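Local coordinates for protein C2 toxin component I (Clostridium botulinum, PDB 2J3X) that acts as the ADP-ribosyltransferase component of the binary C2 toxin and, as in related clostridial toxins, probably modifies actin in the host cell, at residues I137-L151 with V183-S197. The protein carries 2 engineered substitutions. Sequence-based numbering, arbitrary orientation.
Sequences INQEYTKFSFISLGL and VSLLLNQGFSIIPES
Segments 137-151 and 183-197 run antiparallel as two strand pairs, 141-143 with 191-197 and 147-150 with 183-187, whose axes approach to 4.4 Å in each case. Both pairs belong to the mixed sheet of an ADP-ribosyltransferase fold, and both segments turn between the pairs, at 144-146 and 188-190. Tyr141 and Ile193 form a hydrogen-bonded pair. So do Ile147 with Leu187 and Leu149 with Leu185.

Ile147 and Leu187 meet tightly: CG2 of Ile147 lies 3.5 Å from Leu187 CB. A chi1 of -166° turns this methyl toward Leu187, closer than usual van der Waals contact. The same methyl reaches Phe191 CD2. The Leu149 and Leu185 side chains run alongside each other on the same sheet face, with Leu149 CD2 against Leu185 CD1. Further along, Leu151 CD1 touches Val183 CG1.

Near the other end, Pro195 CD meets the edge of the Tyr141 ring, 3.9 Å from CE2. Thr142 OG1 and Ser192 OG share a 2.8 Å hydrogen bond, and Arg366 also hydrogen-bonds Thr142 OG1. Glu140 CG packs on Ser192 CB.

At the turn, water 1 accepts from Phe191 N at 2.8 Å and lies close to the carbonyls of Ser145 and Asn188. The extended Gln189 side chain reaches across from one turn to the other. Its CG lies over one face of the Phe146 ring as a CH-pi contact. OE1 accepts a hydrogen bond from Arg86, and NE2 also donates to Ser57 O. Gln189 NE2 donates to Phe144 O at 2.9 Å, almost straight (176°), with that oxygen in the plane of the amide.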
loop_
_atom_site.group_PDB
_atom_site.type_symbol
_atom_site.label_atom_id
_atom_site.label_comp_id
_atom_site.label_asym_id
_atom_site.label_seq_id
_atom_site.Cartn_x
_atom_site.Cartn_y
_atom_site.Cartn_z
ATOM N N ILE A 137 10.154 10.706 7.935
ATOM C CA ILE A 137 10.605 11.622 6.843
ATOM C C ILE A 137 11.240 10.778 5.755
ATOM O O ILE A 137 12.024 9.879 6.039
ATOM C CB ILE A 137 11.638 12.662 7.387
ATOM C CG1 ILE A 137 10.922 13.622 8.365
ATOM C CG2 ILE A 137 12.325 13.425 6.257
ATOM C CD1 ILE A 137 9.820 14.262 7.767
ATOM N N ASN A 138 10.834 11.037 4.517
ATOM C CA ASN A 138 11.262 10.293 3.348
ATOM C C ASN A 138 10.828 8.801 3.319
ATOM O O ASN A 138 11.356 7.999 2.535
ATOM C CB ASN A 138 12.762 10.376 3.186
ATOM C CG ASN A 138 13.156 10.444 1.753
ATOM O OD1 ASN A 138 12.298 10.597 0.879
ATOM N ND2 ASN A 138 14.446 10.303 1.470
ATOM N N GLN A 139 9.913 8.417 4.205
ATOM C CA GLN A 139 9.248 7.133 4.062
ATOM C C GLN A 139 8.027 7.347 3.186
ATOM O O GLN A 139 7.562 8.485 3.031
ATOM C CB GLN A 139 8.806 6.594 5.446
ATOM C CG GLN A 139 8.151 5.189 5.356
ATOM C CD GLN A 139 9.066 4.185 4.709
ATOM O OE1 GLN A 139 9.028 3.981 3.491
ATOM N NE2 GLN A 139 9.950 3.588 5.515
ATOM N N GLU A 140 7.511 6.287 2.567
ATOM C CA GLU A 140 6.394 6.473 1.618
ATOM C C GLU A 140 5.208 5.636 2.036
ATOM O O GLU A 140 5.319 4.391 2.199
ATOM C CB GLU A 140 6.859 6.084 0.221
ATOM C CG GLU A 140 5.809 6.348 -0.867
ATOM C CD GLU A 140 6.405 6.222 -2.257
ATOM O OE1 GLU A 140 7.323 5.384 -2.455
ATOM O OE2 GLU A 140 5.951 6.954 -3.159
ATOM N N TYR A 141 4.076 6.300 2.241
ATOM C CA TYR A 141 2.886 5.653 2.836
ATOM C C TYR A 141 1.721 5.702 1.876
ATOM O O TYR A 141 1.182 6.772 1.587
ATOM C CB TYR A 141 2.490 6.407 4.100
ATOM C CG TYR A 141 3.577 6.373 5.148
ATOM C CD1 TYR A 141 3.757 5.258 5.977
ATOM C CD2 TYR A 141 4.429 7.501 5.326
ATOM C CE1 TYR A 141 4.771 5.255 6.958
ATOM C CE2 TYR A 141 5.424 7.507 6.285
ATOM C CZ TYR A 141 5.585 6.384 7.117
ATOM O OH TYR A 141 6.579 6.392 8.083
ATOM N N THR A 142 1.293 4.543 1.373
ATOM C CA THR A 142 0.256 4.534 0.362
ATOM C C THR A 142 -1.152 4.576 0.948
ATOM O O THR A 142 -1.495 3.822 1.899
ATOM C CB THR A 142 0.418 3.226 -0.485
ATOM O OG1 THR A 142 1.783 3.152 -0.910
ATOM C CG2 THR A 142 -0.564 3.186 -1.691
ATOM N N LYS A 143 -2.007 5.425 0.355
ATOM C CA LYS A 143 -3.419 5.429 0.641
ATOM C C LYS A 143 -4.094 4.526 -0.398
ATOM O O LYS A 143 -4.239 4.882 -1.551
ATOM C CB LYS A 143 -3.967 6.870 0.546
ATOM C CG LYS A 143 -5.449 6.948 1.030
ATOM C CD LYS A 143 -5.543 7.063 2.561
ATOM C CE LYS A 143 -7.002 7.199 2.998
ATOM N NZ LYS A 143 -6.940 7.245 4.497
ATOM N N PHE A 144 -4.442 3.306 0.016
ATOM C CA PHE A 144 -5.013 2.357 -0.941
ATOM C C PHE A 144 -6.367 2.775 -1.484
ATOM O O PHE A 144 -6.652 2.528 -2.669
ATOM C CB PHE A 144 -5.099 0.962 -0.290
ATOM C CG PHE A 144 -3.786 0.472 0.202
ATOM C CD1 PHE A 144 -2.724 0.166 -0.688
ATOM C CD2 PHE A 144 -3.589 0.298 1.581
ATOM C CE1 PHE A 144 -1.480 -0.333 -0.177
ATOM C CE2 PHE A 144 -2.369 -0.183 2.094
ATOM C CZ PHE A 144 -1.311 -0.482 1.215
ATOM N N SER A 145 -7.164 3.460 -0.673
ATOM C CA SER A 145 -8.505 3.881 -1.072
ATOM C C SER A 145 -8.365 5.220 -1.796
ATOM O O SER A 145 -7.258 5.698 -1.991
ATOM C CB SER A 145 -9.425 4.069 0.142
ATOM O OG SER A 145 -8.895 5.105 0.998
ATOM N N PHE A 146 -9.497 5.777 -2.218
ATOM C CA PHE A 146 -9.517 7.177 -2.662
ATOM C C PHE A 146 -8.953 8.008 -1.518
ATOM O O PHE A 146 -9.145 7.655 -0.334
ATOM C CB PHE A 146 -10.954 7.597 -2.896
ATOM C CG PHE A 146 -11.636 6.735 -3.906
ATOM C CD1 PHE A 146 -11.283 6.821 -5.276
ATOM C CD2 PHE A 146 -12.565 5.785 -3.479
ATOM C CE1 PHE A 146 -11.923 5.997 -6.250
ATOM C CE2 PHE A 146 -13.217 4.957 -4.435
ATOM C CZ PHE A 146 -12.908 5.063 -5.800
ATOM N N ILE A 147 -8.305 9.105 -1.866
ATOM C CA ILE A 147 -7.727 10.005 -0.880
ATOM C C ILE A 147 -8.555 11.294 -0.885
ATOM O O ILE A 147 -9.095 11.699 -1.941
ATOM C CB ILE A 147 -6.212 10.195 -1.176
ATOM C CG1 ILE A 147 -5.459 10.834 -0.020
ATOM C CG2 ILE A 147 -6.004 10.945 -2.494
ATOM C CD1 ILE A 147 -3.933 10.955 -0.298
ATOM N N SER A 148 -8.765 11.875 0.298
ATOM C CA SER A 148 -9.574 13.096 0.417
ATOM C C SER A 148 -8.637 14.231 0.756
ATOM O O SER A 148 -7.704 14.034 1.525
ATOM C CB SER A 148 -10.582 12.947 1.539
ATOM O OG SER A 148 -11.549 11.932 1.238
ATOM N N LEU A 149 -8.853 15.410 0.180
ATOM C CA LEU A 149 -8.024 16.574 0.501
ATOM C C LEU A 149 -8.930 17.632 1.124
ATOM O O LEU A 149 -9.717 18.266 0.383
ATOM C CB LEU A 149 -7.382 17.132 -0.763
ATOM C CG LEU A 149 -6.411 18.293 -0.484
ATOM C CD1 LEU A 149 -4.960 17.876 -0.095
ATOM C CD2 LEU A 149 -6.331 19.245 -1.728
ATOM N N GLY A 150 -8.887 17.778 2.448
ATOM C CA GLY A 150 -9.737 18.777 3.155
ATOM C C GLY A 150 -9.217 20.173 2.834
ATOM O O GLY A 150 -8.018 20.396 2.821
ATOM N N LEU A 151 -10.128 21.105 2.534
ATOM C CA LEU A 151 -9.687 22.379 1.988
ATOM C C LEU A 151 -9.494 23.470 3.012
ATOM O O LEU A 151 -8.884 24.497 2.694
ATOM C CB LEU A 151 -10.654 22.892 0.897
ATOM C CG LEU A 151 -10.658 21.941 -0.308
ATOM C CD1 LEU A 151 -11.645 22.459 -1.361
ATOM C CD2 LEU A 151 -9.276 21.756 -0.899
ATOM N N VAL A 183 -15.260 21.018 3.159
ATOM C CA VAL A 183 -15.214 20.867 1.721
ATOM C C VAL A 183 -13.939 20.094 1.395
ATOM O O VAL A 183 -12.884 20.415 1.941
ATOM C CB VAL A 183 -15.181 22.269 1.043
ATOM C CG1 VAL A 183 -15.326 22.127 -0.484
ATOM C CG2 VAL A 183 -16.286 23.142 1.620
ATOM N N SER A 184 -14.020 19.111 0.500
ATOM C CA SER A 184 -12.853 18.271 0.196
ATOM C C SER A 184 -12.778 17.915 -1.280
ATOM O O SER A 184 -13.804 17.814 -1.982
ATOM C CB SER A 184 -12.882 16.941 0.998
ATOM O OG SER A 184 -12.948 17.185 2.384
ATOM N N LEU A 185 -11.574 17.733 -1.759
ATOM C CA LEU A 185 -11.429 17.065 -3.072
ATOM C C LEU A 185 -11.393 15.560 -2.811
ATOM O O LEU A 185 -10.985 15.119 -1.742
ATOM C CB LEU A 185 -10.144 17.437 -3.794
ATOM C CG LEU A 185 -9.786 18.938 -3.929
ATOM C CD1 LEU A 185 -8.607 19.165 -4.802
ATOM C CD2 LEU A 185 -11.030 19.713 -4.458
ATOM N N LEU A 186 -11.778 14.800 -3.821
ATOM C CA LEU A 186 -11.638 13.358 -3.789
ATOM C C LEU A 186 -10.658 13.047 -4.906
ATOM O O LEU A 186 -10.851 13.507 -6.042
ATOM C CB LEU A 186 -13.011 12.708 -4.079
ATOM C CG LEU A 186 -12.941 11.177 -3.888
ATOM C CD1 LEU A 186 -12.653 10.818 -2.442
ATOM C CD2 LEU A 186 -14.254 10.572 -4.351
ATOM N N LEU A 187 -9.617 12.267 -4.619
ATOM C CA LEU A 187 -8.638 11.925 -5.660
ATOM C C LEU A 187 -8.579 10.391 -5.810
ATOM O O LEU A 187 -9.117 9.677 -4.958
ATOM C CB LEU A 187 -7.234 12.476 -5.340
ATOM C CG LEU A 187 -7.164 13.906 -4.818
ATOM C CD1 LEU A 187 -5.696 14.166 -4.442
ATOM C CD2 LEU A 187 -7.606 14.883 -5.888
ATOM N N ASN A 188 -7.960 9.926 -6.895
ATOM C CA ASN A 188 -7.895 8.513 -7.249
ATOM C C ASN A 188 -7.295 7.677 -6.118
ATOM O O ASN A 188 -6.529 8.164 -5.245
ATOM C CB ASN A 188 -6.981 8.367 -8.476
ATOM C CG ASN A 188 -7.660 8.810 -9.753
ATOM O OD1 ASN A 188 -8.886 8.820 -9.814
ATOM N ND2 ASN A 188 -6.883 9.050 -10.794
ATOM N N GLN A 189 -7.584 6.381 -6.180
ATOM C CA GLN A 189 -6.976 5.427 -5.290
ATOM C C GLN A 189 -5.466 5.343 -5.568
ATOM O O GLN A 189 -4.991 5.583 -6.702
ATOM C CB GLN A 189 -7.514 4.035 -5.652
ATOM C CG GLN A 189 -9.008 3.834 -5.374
ATOM C CD GLN A 189 -9.350 2.347 -5.380
ATOM O OE1 GLN A 189 -10.207 1.937 -6.141
ATOM N NE2 GLN A 189 -8.674 1.532 -4.519
ATOM N N GLY A 190 -4.711 4.954 -4.533
ATOM C CA GLY A 190 -3.343 4.508 -4.744
ATOM C C GLY A 190 -2.244 5.569 -4.754
ATOM O O GLY A 190 -1.129 5.302 -5.208
ATOM N N PHE A 191 -2.545 6.767 -4.258
ATOM C CA PHE A 191 -1.477 7.734 -4.068
ATOM C C PHE A 191 -0.777 7.435 -2.778
ATOM O O PHE A 191 -1.402 6.906 -1.840
ATOM C CB PHE A 191 -2.029 9.170 -3.965
ATOM C CG PHE A 191 -2.405 9.765 -5.298
ATOM C CD1 PHE A 191 -1.420 10.040 -6.229
ATOM C CD2 PHE A 191 -3.741 10.045 -5.603
ATOM C CE1 PHE A 191 -1.743 10.566 -7.487
ATOM C CE2 PHE A 191 -4.095 10.577 -6.873
ATOM C CZ PHE A 191 -3.072 10.844 -7.788
ATOM N N SER A 192 0.477 7.876 -2.695
ATOM C CA SER A 192 1.228 7.821 -1.458
ATOM C C SER A 192 1.602 9.223 -1.013
ATOM O O SER A 192 1.592 10.160 -1.823
ATOM C CB SER A 192 2.529 7.037 -1.634
ATOM O OG SER A 192 2.207 5.673 -1.933
ATOM N N ILE A 193 1.932 9.321 0.263
ATOM C CA ILE A 193 2.480 10.577 0.809
ATOM C C ILE A 193 3.895 10.262 1.285
ATOM O O ILE A 193 4.117 9.237 1.929
ATOM C CB ILE A 193 1.626 11.089 1.949
ATOM C CG1 ILE A 193 0.350 11.731 1.409
ATOM C CG2 ILE A 193 2.325 12.264 2.650
ATOM C CD1 ILE A 193 0.605 13.199 0.758
ATOM N N ILE A 194 4.835 11.152 0.957
ATOM C CA ILE A 194 6.199 11.113 1.458
ATOM C C ILE A 194 6.407 12.343 2.378
ATOM O O ILE A 194 6.478 13.487 1.895
ATOM C CB ILE A 194 7.191 11.174 0.316
ATOM C CG1 ILE A 194 6.990 10.000 -0.652
ATOM C CG2 ILE A 194 8.643 11.138 0.885
ATOM C CD1 ILE A 194 7.876 10.103 -1.918
ATOM N N PRO A 195 6.439 12.124 3.696
ATOM C CA PRO A 195 6.604 13.277 4.617
ATOM C C PRO A 195 7.975 13.882 4.330
ATOM O O PRO A 195 8.959 13.152 4.192
ATOM C CB PRO A 195 6.615 12.592 6.003
ATOM C CG PRO A 195 5.670 11.413 5.780
ATOM C CD PRO A 195 6.229 10.854 4.452
ATOM N N GLU A 196 8.009 15.208 4.186
ATOM C CA GLU A 196 9.266 15.906 3.908
ATOM C C GLU A 196 9.763 16.731 5.087
ATOM O O GLU A 196 10.991 16.908 5.212
ATOM C CB GLU A 196 9.105 16.789 2.666
ATOM C CG GLU A 196 8.631 15.995 1.397
ATOM C CD GLU A 196 9.683 15.116 0.745
ATOM O OE1 GLU A 196 10.830 15.012 1.270
ATOM O OE2 GLU A 196 9.359 14.503 -0.320
ATOM N N SER A 197 8.842 17.175 5.945
ATOM C CA SER A 197 9.201 17.935 7.161
ATOM C C SER A 197 8.081 17.812 8.170
ATOM O O SER A 197 6.972 17.468 7.819
ATOM C CB SER A 197 9.435 19.424 6.864
ATOM O OG SER A 197 8.277 20.010 6.326
HETATM O O HOH W 1 -4.976 7.581 -3.019
HETATM O O HOH W 2 -13.015 13.810 -0.398
#